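Local coordinates for protein glutaminase 1 (Escherichia coli, PDB 1U60) that catalyses the hydrolysis of L-glutamine to L-glutamate and ammonium, as a homotetrameric glutaminase with a serine beta-lactamase-like fold, at residues A[33-43]-A[55-65]; A[268-279]-A[295-305]. All coordinates share one frame; numbering follows the deposited sequence.

Contact 1: A[33-43]-A[55-65]. With EDO (1,2-ethanediol), chain J; EDO (1,2-ethanediol), chain I.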
loop_
_atom_site.group_PDB
_atom_site.type_symbol
_atom_site.label_atom_id
_atom_site.label_comp_id
_atom_site.label_asym_id
_atom_site.label_seq_id
_atom_site.Cartn_x
_atom_site.Cartn_y
_atom_site.Cartn_z
ATOM N N LEU A 33 -3.777 26.021 -15.798
ATOM C CA LEU A 33 -3.062 25.573 -14.595
ATOM C C LEU A 33 -1.904 26.515 -14.249
ATOM O O LEU A 33 -1.633 26.786 -13.082
ATOM C CB LEU A 33 -2.604 24.127 -14.775
ATOM C CG LEU A 33 -3.728 23.108 -14.856
ATOM C CD1 LEU A 33 -3.165 21.735 -15.215
ATOM C CD2 LEU A 33 -4.496 23.033 -13.511
ATOM N N ALA A 34 -1.168 26.968 -15.273
ATOM C CA ALA A 34 -0.037 27.851 -15.058
ATOM C C ALA A 34 -0.432 29.170 -14.361
ATOM O O ALA A 34 0.330 29.716 -13.560
ATOM C CB ALA A 34 0.627 28.179 -16.412
ATOM N N ASN A 35 -1.657 29.604 -14.622
ATOM C CA ASN A 35 -2.188 30.928 -14.263
ATOM C C ASN A 35 -2.956 30.922 -12.942
ATOM O O ASN A 35 -3.350 31.961 -12.436
ATOM C CB ASN A 35 -3.111 31.427 -15.384
ATOM C CG ASN A 35 -2.355 31.815 -16.655
ATOM O OD1 ASN A 35 -1.138 32.018 -16.636
ATOM N ND2 ASN A 35 -3.088 31.903 -17.788
ATOM N N VAL A 36 -3.186 29.749 -12.346
ATOM C CA VAL A 36 -3.879 29.725 -11.048
ATOM C C VAL A 36 -2.985 30.430 -10.036
ATOM O O VAL A 36 -1.831 30.052 -9.911
ATOM C CB VAL A 36 -4.193 28.273 -10.543
ATOM C CG1 VAL A 36 -4.929 28.316 -9.189
ATOM C CG2 VAL A 36 -5.034 27.533 -11.535
ATOM N N PRO A 37 -3.494 31.434 -9.297
ATOM C CA PRO A 37 -2.628 32.145 -8.355
ATOM C C PRO A 37 -1.986 31.179 -7.369
ATOM O O PRO A 37 -2.692 30.429 -6.700
ATOM C CB PRO A 37 -3.556 33.139 -7.675
ATOM C CG PRO A 37 -4.676 33.396 -8.755
ATOM C CD PRO A 37 -4.845 32.030 -9.382
ATOM N N GLY A 38 -0.664 31.213 -7.288
ATOM C CA GLY A 38 0.111 30.210 -6.567
ATOM C C GLY A 38 0.018 30.242 -5.055
ATOM O O GLY A 38 0.292 29.218 -4.428
ATOM N N GLN A 39 -0.436 31.371 -4.486
ATOM C CA GLN A 39 -0.544 31.508 -3.054
ATOM C C GLN A 39 -1.829 30.902 -2.455
ATOM O O GLN A 39 -1.950 30.841 -1.237
ATOM C CB GLN A 39 -0.411 32.982 -2.623
ATOM C CG GLN A 39 -1.583 33.873 -2.754
ATOM C CD GLN A 39 -1.980 34.167 -4.176
ATOM O OE1 GLN A 39 -1.194 33.989 -5.125
ATOM N NE2 GLN A 39 -3.232 34.629 -4.338
ATOM N N LEU A 40 -2.792 30.562 -3.301
ATOM C CA LEU A 40 -4.046 30.001 -2.805
ATOM C C LEU A 40 -3.759 28.733 -2.039
ATOM O O LEU A 40 -2.953 27.913 -2.491
ATOM C CB LEU A 40 -4.977 29.705 -3.945
ATOM C CG LEU A 40 -5.457 30.876 -4.776
ATOM C CD1 LEU A 40 -6.164 30.417 -6.065
ATOM C CD2 LEU A 40 -6.356 31.767 -3.917
ATOM N N ALA A 41 -4.481 28.553 -0.933
ATOM C CA ALA A 41 -4.267 27.413 -0.068
ATOM C C ALA A 41 -5.466 27.187 0.841
ATOM O O ALA A 41 -6.020 28.161 1.384
ATOM C CB ALA A 41 -3.058 27.659 0.771
ATOM N N ALA A 42 -5.875 25.914 1.019
ATOM C CA ALA A 42 -7.045 25.549 1.800
ATOM C C ALA A 42 -6.880 24.167 2.358
ATOM O O ALA A 42 -6.136 23.338 1.795
ATOM C CB ALA A 42 -8.306 25.651 0.980
ATOM N N VAL A 43 -7.554 23.943 3.469
ATOM C CA VAL A 43 -7.651 22.624 4.053
ATOM C C VAL A 43 -9.037 22.470 4.681
ATOM O O VAL A 43 -9.650 23.434 5.190
ATOM C CB VAL A 43 -6.525 22.359 5.050
ATOM C CG1 VAL A 43 -6.471 23.448 6.125
ATOM C CG2 VAL A 43 -6.653 21.003 5.649
ATOM N N ALA A 55 -10.354 25.949 6.539
ATOM C CA ALA A 55 -9.499 27.119 6.667
ATOM C C ALA A 55 -8.925 27.436 5.319
ATOM O O ALA A 55 -8.730 26.545 4.476
ATOM C CB ALA A 55 -8.339 26.843 7.674
ATOM N N GLY A 56 -8.683 28.722 5.070
ATOM C CA GLY A 56 -8.143 29.165 3.813
ATOM C C GLY A 56 -9.169 29.325 2.733
ATOM O O GLY A 56 -10.381 29.498 2.991
ATOM N N ASP A 57 -8.682 29.213 1.502
ATOM C CA ASP A 57 -9.433 29.461 0.275
ATOM C C ASP A 57 -10.319 28.261 -0.113
ATOM O O ASP A 57 -10.262 27.761 -1.211
ATOM C CB ASP A 57 -8.452 29.747 -0.869
ATOM C CG ASP A 57 -7.554 30.945 -0.591
ATOM O OD1 ASP A 57 -8.083 32.083 -0.666
ATOM O OD2 ASP A 57 -6.332 30.831 -0.313
ATOM N N SER A 58 -11.124 27.808 0.817
ATOM C CA SER A 58 -11.778 26.522 0.717
ATOM C C SER A 58 -12.977 26.450 -0.251
ATOM O O SER A 58 -13.475 25.354 -0.516
ATOM C CB SER A 58 -12.180 26.057 2.114
ATOM O OG SER A 58 -13.136 26.934 2.694
ATOM N N ASP A 59 -13.451 27.601 -0.732
ATOM C CA ASP A 59 -14.451 27.655 -1.804
ATOM C C ASP A 59 -13.863 27.724 -3.224
ATOM O O ASP A 59 -14.596 27.574 -4.194
ATOM C CB ASP A 59 -15.361 28.873 -1.588
ATOM C CG ASP A 59 -16.581 28.850 -2.462
ATOM O OD1 ASP A 59 -17.474 27.996 -2.210
ATOM O OD2 ASP A 59 -16.728 29.631 -3.421
ATOM N N TYR A 60 -12.555 27.981 -3.348
ATOM C CA TYR A 60 -11.919 28.188 -4.635
ATOM C C TYR A 60 -11.904 26.885 -5.428
ATOM O O TYR A 60 -11.340 25.898 -4.939
ATOM C CB TYR A 60 -10.501 28.697 -4.464
ATOM C CG TYR A 60 -9.913 29.158 -5.767
ATOM C CD1 TYR A 60 -10.029 30.480 -6.167
ATOM C CD2 TYR A 60 -9.244 28.257 -6.609
ATOM C CE1 TYR A 60 -9.503 30.916 -7.392
ATOM C CE2 TYR A 60 -8.690 28.678 -7.826
ATOM C CZ TYR A 60 -8.825 30.004 -8.211
ATOM O OH TYR A 60 -8.292 30.475 -9.416
ATOM N N ARG A 61 -12.507 26.900 -6.629
ATOM C CA ARG A 61 -12.671 25.668 -7.419
ATOM C C ARG A 61 -11.489 25.505 -8.384
ATOM O O ARG A 61 -11.212 26.388 -9.215
ATOM C CB ARG A 61 -13.972 25.672 -8.164
ATOM C CG ARG A 61 -15.235 25.648 -7.288
ATOM C CD ARG A 61 -16.572 26.276 -8.024
ATOM N NE ARG A 61 -17.707 26.393 -7.040
ATOM C CZ ARG A 61 -18.154 25.269 -6.481
ATOM N NH1 ARG A 61 -17.591 24.173 -6.905
ATOM N NH2 ARG A 61 -19.123 25.199 -5.566
ATOM N N PHE A 62 -10.784 24.369 -8.230
ATOM C CA PHE A 62 -9.553 24.051 -8.963
ATOM C C PHE A 62 -9.843 22.781 -9.785
ATOM O O PHE A 62 -10.837 22.082 -9.552
ATOM C CB PHE A 62 -8.341 23.803 -8.016
ATOM C CG PHE A 62 -8.597 22.762 -6.920
ATOM C CD1 PHE A 62 -9.139 23.146 -5.686
ATOM C CD2 PHE A 62 -8.304 21.435 -7.123
ATOM C CE1 PHE A 62 -9.401 22.236 -4.706
ATOM C CE2 PHE A 62 -8.524 20.517 -6.142
ATOM C CZ PHE A 62 -9.092 20.891 -4.930
ATOM N N ALA A 63 -8.973 22.483 -10.749
ATOM C CA ALA A 63 -9.195 21.326 -11.656
ATOM C C ALA A 63 -8.965 20.027 -10.924
ATOM O O ALA A 63 -7.982 19.879 -10.221
ATOM C CB ALA A 63 -8.287 21.438 -12.904
ATOM N N LEU A 64 -9.921 19.127 -11.029
ATOM C CA LEU A 64 -9.917 17.821 -10.392
ATOM C C LEU A 64 -8.723 16.986 -10.851
ATOM O O LEU A 64 -8.083 16.353 -10.064
ATOM C CB LEU A 64 -11.223 17.128 -10.736
ATOM C CG LEU A 64 -11.514 15.767 -10.077
ATOM C CD1 LEU A 64 -11.615 15.868 -8.572
ATOM C CD2 LEU A 64 -12.808 15.234 -10.612
ATOM N N GLU A 65 -8.488 17.000 -12.156
ATOM C CA GLU A 65 -7.462 16.270 -12.842
ATOM C C GLU A 65 -7.438 14.804 -12.401
ATOM O O GLU A 65 -8.493 14.194 -12.333
ATOM C CB GLU A 65 -6.134 17.022 -12.676
ATOM C CG GLU A 65 -6.169 18.397 -13.372
ATOM C CD GLU A 65 -6.071 18.286 -14.888
ATOM O OE1 GLU A 65 -5.878 17.151 -15.422
ATOM O OE2 GLU A 65 -6.143 19.334 -15.544
HETATM C C1 EDO J . -6.347 35.600 -4.161
HETATM O O1 EDO J . -5.727 35.450 -2.900
HETATM C C2 EDO J . -5.434 35.070 -5.252
HETATM O O2 EDO J . -5.262 35.980 -6.325
HETATM C C1 EDO I . -18.517 25.787 0.291
HETATM O O1 EDO I . -17.309 26.515 -0.075
HETATM C C2 EDO I . -18.649 24.466 -0.466
HETATM O O2 EDO I . -19.005 24.583 -1.857
HETATM O O HOH W 1 -3.743 32.478 0.529
#
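Backbone bonds join Val-43 and Ala-55 as an antiparallel hydrogen-bonded pair, each donating its N to the O of the other. The next pair, Ala-42 with Gly-56, is non-hydrogen-bonded, and Gly-56, at positive phi, brings its CA to 3.4 Å from Ala-41 O in a CA-H...O contact. Beyond it Asp-57 grips Ala-41 through both backbone and carboxylate. Asp-57 N reaches Ala-41 O at 2.9 Å, while Ala-41 N gives a nearly straight bond (169°) to Asp-57 OD2 at 3.0 Å, meeting the carboxylate on its anti side. A water bridges Asp-57 OD2 to Gln-39 O.

Apolar contacts take over where the strands end. Leu-40 CD1 stands over the centre of the Tyr-60 ring, a CH-pi contact 3.4 Å from the centroid, and its other methyl, CD2, lies 3.6 Å from Asp-57 CG. Tyr-60 crosses Leu-40 at about a right angle, its chi1 of -169° swinging the ring away from its own backbone N, and its OH comes to 3.8 Å from Pro-37 CD. Leu-33 CD2 packs on Ala-63 CB, and CD1 touches Glu-65 OE2; the Glu-65 side chain lies about 3 Å (nearest atoms) from that of Glu-161, predicted to bind substrate.

Helix 4-18 covers the Val-43 and Ala-55 side chains, helix 202-213 receives Ala-42 and Ser-58, and Phe-62 stacks on Phe-279 of strand 274-279.

Contact 2: A[268-279]-A[295-305]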
loop_
_atom_site.group_PDB
_atom_site.type_symbol
_atom_site.label_atom_id
_atom_site.label_comp_id
_atom_site.label_asym_id
_atom_site.label_seq_id
_atom_site.Cartn_x
_atom_site.Cartn_y
_atom_site.Cartn_z
ATOM N N ALA A 268 -7.324 12.650 1.588
ATOM C CA ALA A 268 -7.112 11.462 2.370
ATOM C C ALA A 268 -8.403 10.996 3.032
ATOM O O ALA A 268 -9.279 11.798 3.347
ATOM C CB ALA A 268 -6.087 11.719 3.409
ATOM N N VAL A 269 -8.513 9.696 3.257
ATOM C CA VAL A 269 -9.711 9.123 3.877
ATOM C C VAL A 269 -9.349 8.473 5.197
ATOM O O VAL A 269 -8.449 7.656 5.257
ATOM C CB VAL A 269 -10.332 8.065 2.930
ATOM C CG1 VAL A 269 -11.577 7.465 3.590
ATOM C CG2 VAL A 269 -10.637 8.725 1.608
ATOM N N VAL A 270 -10.107 8.796 6.251
ATOM C CA VAL A 270 -10.052 8.101 7.530
ATOM C C VAL A 270 -11.269 7.158 7.571
ATOM O O VAL A 270 -12.406 7.618 7.768
ATOM C CB VAL A 270 -10.046 9.074 8.755
ATOM C CG1 VAL A 270 -9.822 8.301 10.045
ATOM C CG2 VAL A 270 -8.946 10.120 8.605
ATOM N N PRO A 271 -11.071 5.868 7.306
ATOM C CA PRO A 271 -12.202 4.938 7.173
ATOM C C PRO A 271 -13.079 4.995 8.435
ATOM O O PRO A 271 -12.590 4.914 9.588
ATOM C CB PRO A 271 -11.511 3.556 7.010
ATOM C CG PRO A 271 -10.185 3.843 6.504
ATOM C CD PRO A 271 -9.788 5.169 7.140
ATOM N N GLY A 272 -14.371 5.152 8.215
ATOM C CA GLY A 272 -15.340 5.283 9.294
ATOM C C GLY A 272 -15.483 6.642 9.949
ATOM O O GLY A 272 -16.358 6.812 10.809
ATOM N N VAL A 273 -14.670 7.624 9.558
ATOM C CA VAL A 273 -14.558 8.834 10.366
ATOM C C VAL A 273 -14.714 10.125 9.574
ATOM O O VAL A 273 -15.593 10.929 9.867
ATOM C CB VAL A 273 -13.251 8.851 11.165
ATOM C CG1 VAL A 273 -13.154 10.138 12.050
ATOM C CG2 VAL A 273 -13.139 7.594 12.040
ATOM N N MET A 274 -13.879 10.340 8.570
ATOM C CA MET A 274 -13.858 11.627 7.872
ATOM C C MET A 274 -13.067 11.611 6.578
ATOM O O MET A 274 -12.246 10.732 6.331
ATOM C CB MET A 274 -13.272 12.727 8.783
ATOM C CG MET A 274 -11.798 12.515 9.123
ATOM S SD MET A 274 -11.058 13.883 10.003
ATOM C CE MET A 274 -12.125 13.933 11.446
ATOM N N GLY A 275 -13.389 12.563 5.710
ATOM C CA GLY A 275 -12.505 12.959 4.629
ATOM C C GLY A 275 -11.700 14.176 5.016
ATOM O O GLY A 275 -12.230 15.078 5.671
ATOM N N ILE A 276 -10.433 14.204 4.604
ATOM C CA ILE A 276 -9.562 15.343 4.827
ATOM C C ILE A 276 -9.011 15.722 3.478
ATOM O O ILE A 276 -8.496 14.899 2.717
ATOM C CB ILE A 276 -8.378 15.027 5.784
ATOM C CG1 ILE A 276 -8.855 14.344 7.043
ATOM C CG2 ILE A 276 -7.482 16.301 6.067
ATOM C CD1 ILE A 276 -7.692 13.693 7.903
ATOM N N ALA A 277 -9.080 16.990 3.164
ATOM C CA ALA A 277 -8.532 17.431 1.884
ATOM C C ALA A 277 -7.802 18.744 2.033
ATOM O O ALA A 277 -8.075 19.541 2.946
ATOM C CB ALA A 277 -9.597 17.557 0.858
ATOM N N ALA A 278 -6.914 18.993 1.101
ATOM C CA ALA A 278 -6.288 20.330 0.982
ATOM C C ALA A 278 -5.978 20.649 -0.434
ATOM O O ALA A 278 -6.015 19.795 -1.291
ATOM C CB ALA A 278 -5.016 20.362 1.823
ATOM N N PHE A 279 -5.636 21.926 -0.686
ATOM C CA PHE A 279 -5.301 22.406 -1.975
ATOM C C PHE A 279 -4.264 23.489 -1.876
ATOM O O PHE A 279 -4.357 24.378 -1.016
ATOM C CB PHE A 279 -6.584 22.928 -2.639
ATOM C CG PHE A 279 -6.382 24.002 -3.650
ATOM C CD1 PHE A 279 -5.821 23.730 -4.877
ATOM C CD2 PHE A 279 -6.864 25.293 -3.396
ATOM C CE1 PHE A 279 -5.667 24.720 -5.809
ATOM C CE2 PHE A 279 -6.741 26.294 -4.321
ATOM C CZ PHE A 279 -6.146 26.022 -5.542
ATOM N N MET A 295 -0.526 19.996 4.792
ATOM C CA MET A 295 -1.704 20.389 5.538
ATOM C C MET A 295 -2.577 19.143 5.871
ATOM O O MET A 295 -3.092 19.030 6.967
ATOM C CB MET A 295 -2.512 21.459 4.778
ATOM C CG MET A 295 -1.817 22.830 4.869
ATOM S SD MET A 295 -2.870 24.133 4.119
ATOM C CE MET A 295 -2.712 23.850 2.537
ATOM N N VAL A 296 -2.762 18.227 4.915
ATOM C CA VAL A 296 -3.514 16.999 5.190
ATOM C C VAL A 296 -2.792 16.137 6.230
ATOM O O VAL A 296 -3.432 15.649 7.177
ATOM C CB VAL A 296 -3.767 16.198 3.911
ATOM C CG1 VAL A 296 -4.291 14.823 4.240
ATOM C CG2 VAL A 296 -4.784 16.954 2.959
ATOM N N ALA A 297 -1.483 15.944 6.051
ATOM C CA ALA A 297 -0.702 15.193 7.025
ATOM C C ALA A 297 -0.815 15.797 8.414
ATOM O O ALA A 297 -0.919 15.101 9.415
ATOM C CB ALA A 297 0.767 15.123 6.582
ATOM N N SER A 298 -0.779 17.135 8.480
ATOM C CA SER A 298 -0.878 17.818 9.765
ATOM C C SER A 298 -2.202 17.529 10.486
ATOM O O SER A 298 -2.232 17.178 11.653
ATOM C CB SER A 298 -0.704 19.324 9.578
ATOM O OG SER A 298 -0.881 19.965 10.851
ATOM N N VAL A 299 -3.331 17.626 9.774
ATOM C CA VAL A 299 -4.607 17.349 10.373
ATOM C C VAL A 299 -4.624 15.906 10.905
ATOM O O VAL A 299 -5.033 15.642 12.052
ATOM C CB VAL A 299 -5.754 17.593 9.366
ATOM C CG1 VAL A 299 -7.147 17.125 9.933
ATOM C CG2 VAL A 299 -5.843 19.071 8.969
ATOM N N ALA A 300 -4.161 14.970 10.061
ATOM C CA ALA A 300 -4.222 13.574 10.406
ATOM C C ALA A 300 -3.323 13.323 11.632
ATOM O O ALA A 300 -3.697 12.564 12.542
ATOM C CB ALA A 300 -3.787 12.693 9.233
ATOM N N LYS A 301 -2.177 13.986 11.686
ATOM C CA LYS A 301 -1.235 13.774 12.794
ATOM C C LYS A 301 -1.798 14.370 14.089
ATOM O O LYS A 301 -1.705 13.782 15.168
ATOM C CB LYS A 301 0.087 14.439 12.495
ATOM C CG LYS A 301 1.142 14.222 13.572
ATOM C CD LYS A 301 2.552 14.460 13.045
ATOM C CE LYS A 301 3.606 14.167 14.118
ATOM N NZ LYS A 301 4.400 15.386 14.431
ATOM N N GLN A 302 -2.372 15.552 13.983
ATOM C CA GLN A 302 -2.950 16.232 15.149
ATOM C C GLN A 302 -4.120 15.430 15.721
ATOM O O GLN A 302 -4.295 15.412 16.933
ATOM C CB GLN A 302 -3.454 17.620 14.794
ATOM C CG GLN A 302 -2.409 18.707 14.541
ATOM C CD GLN A 302 -3.084 20.016 14.129
ATOM O OE1 GLN A 302 -3.707 20.684 14.977
ATOM N NE2 GLN A 302 -3.046 20.336 12.819
ATOM N N LEU A 303 -4.913 14.765 14.867
ATOM C CA LEU A 303 -6.099 14.054 15.325
ATOM C C LEU A 303 -5.817 12.572 15.606
ATOM O O LEU A 303 -6.719 11.860 16.078
ATOM C CB LEU A 303 -7.254 14.222 14.311
ATOM C CG LEU A 303 -7.760 15.640 14.083
ATOM C CD1 LEU A 303 -8.891 15.661 13.045
ATOM C CD2 LEU A 303 -8.183 16.303 15.401
ATOM N N GLY A 304 -4.584 12.119 15.335
ATOM C CA GLY A 304 -4.131 10.766 15.650
ATOM C C GLY A 304 -4.666 9.668 14.709
ATOM O O GLY A 304 -4.863 8.537 15.145
ATOM N N TYR A 305 -4.945 10.001 13.440
ATOM C CA TYR A 305 -5.468 9.002 12.476
ATOM C C TYR A 305 -4.427 8.422 11.537
ATOM O O TYR A 305 -3.695 9.166 10.864
ATOM C CB TYR A 305 -6.582 9.599 11.615
ATOM C CG TYR A 305 -7.768 10.050 12.425
ATOM C CD1 TYR A 305 -8.439 9.144 13.273
ATOM C CD2 TYR A 305 -8.275 11.351 12.297
ATOM C CE1 TYR A 305 -9.555 9.543 13.995
ATOM C CE2 TYR A 305 -9.364 11.741 13.043
ATOM C CZ TYR A 305 -10.004 10.841 13.873
ATOM O OH TYR A 305 -11.115 11.212 14.613
#
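Val-296, Val-299 and Tyr-305 meet the hairpin of strands 265-270 and 274-279 in the helix-on-sheet packing of the beta-lactamase-like fold, where the C-terminal helix lies against the antiparallel sheet. Strand 274-279 and helix 295-303 run at 148° to each other, their axes 7.8 Å apart at closest approach.

Val-296 is the bump at one end. Its two methyls straddle the hairpin: CG1 presses on Ala-268 CB at 3.7 Å, and CG2 on Ala-278 CB at 3.6 Å. The small alanines leave the hollow into which this branched side chain fits. Met-295 CB also packs on Ala-278 CB, beside Val-296 CG2. Ile-276 is the answering bump from the sheet, fitting among Val-296, Val-299 and Ala-300, about one turn of the helix: CG2 lies 4.0 Å from Val-296 CG1 and also meets Val-299 CB, while CD1 comes near Ala-300 CB.

A Schellman motif at Gly-304, with Tyr-305 N bonded back to Ala-300 O, turns the chain out of the helix and brings Tyr-305 against the hairpin bend. Opposite Val-270 two residues, Val-273 and Met-274, take the place of one, a classic beta bulge, and Val-270 O accepts from the N of each. Three side chains from this part of the hairpin pack on the ring. Val-270 CG1 lies over one face, away from the ring centre, with Leu-303 O over the opposite face. Met-274 SD lies oblique to the ring in a Met-aromatic contact, and the bend at chi3 (59°) turns CE toward Leu-303 CD1, 4.0 Å away. Val-273 CG1 approaches from the opposite direction to the tyrosine and ends 3.4 Å from Tyr-305 OH.

From the N terminus, the chain leaves helix 4-18, passes through 33-43 and returns along 55-65; contact 1 thus closes the short loop holding the hairpin of strands 42-47 and 52-56. A long, mainly helical excursion follows before strands 265-270 and 274-279 form a hairpin of the same sheet. Contact 2 closes the loop of 15 residues between its segments, folding helix 290-303 back on that hairpin. The two loops follow in series, neither nested nor crossing. They nevertheless meet in space, because strands 42-47 and 274-279 are neighbours: Ala-42 O and Phe-279 N probably share a hydrogen bond at 2.9 Å. Together they tie early and late parts of the chain into one antiparallel sheet.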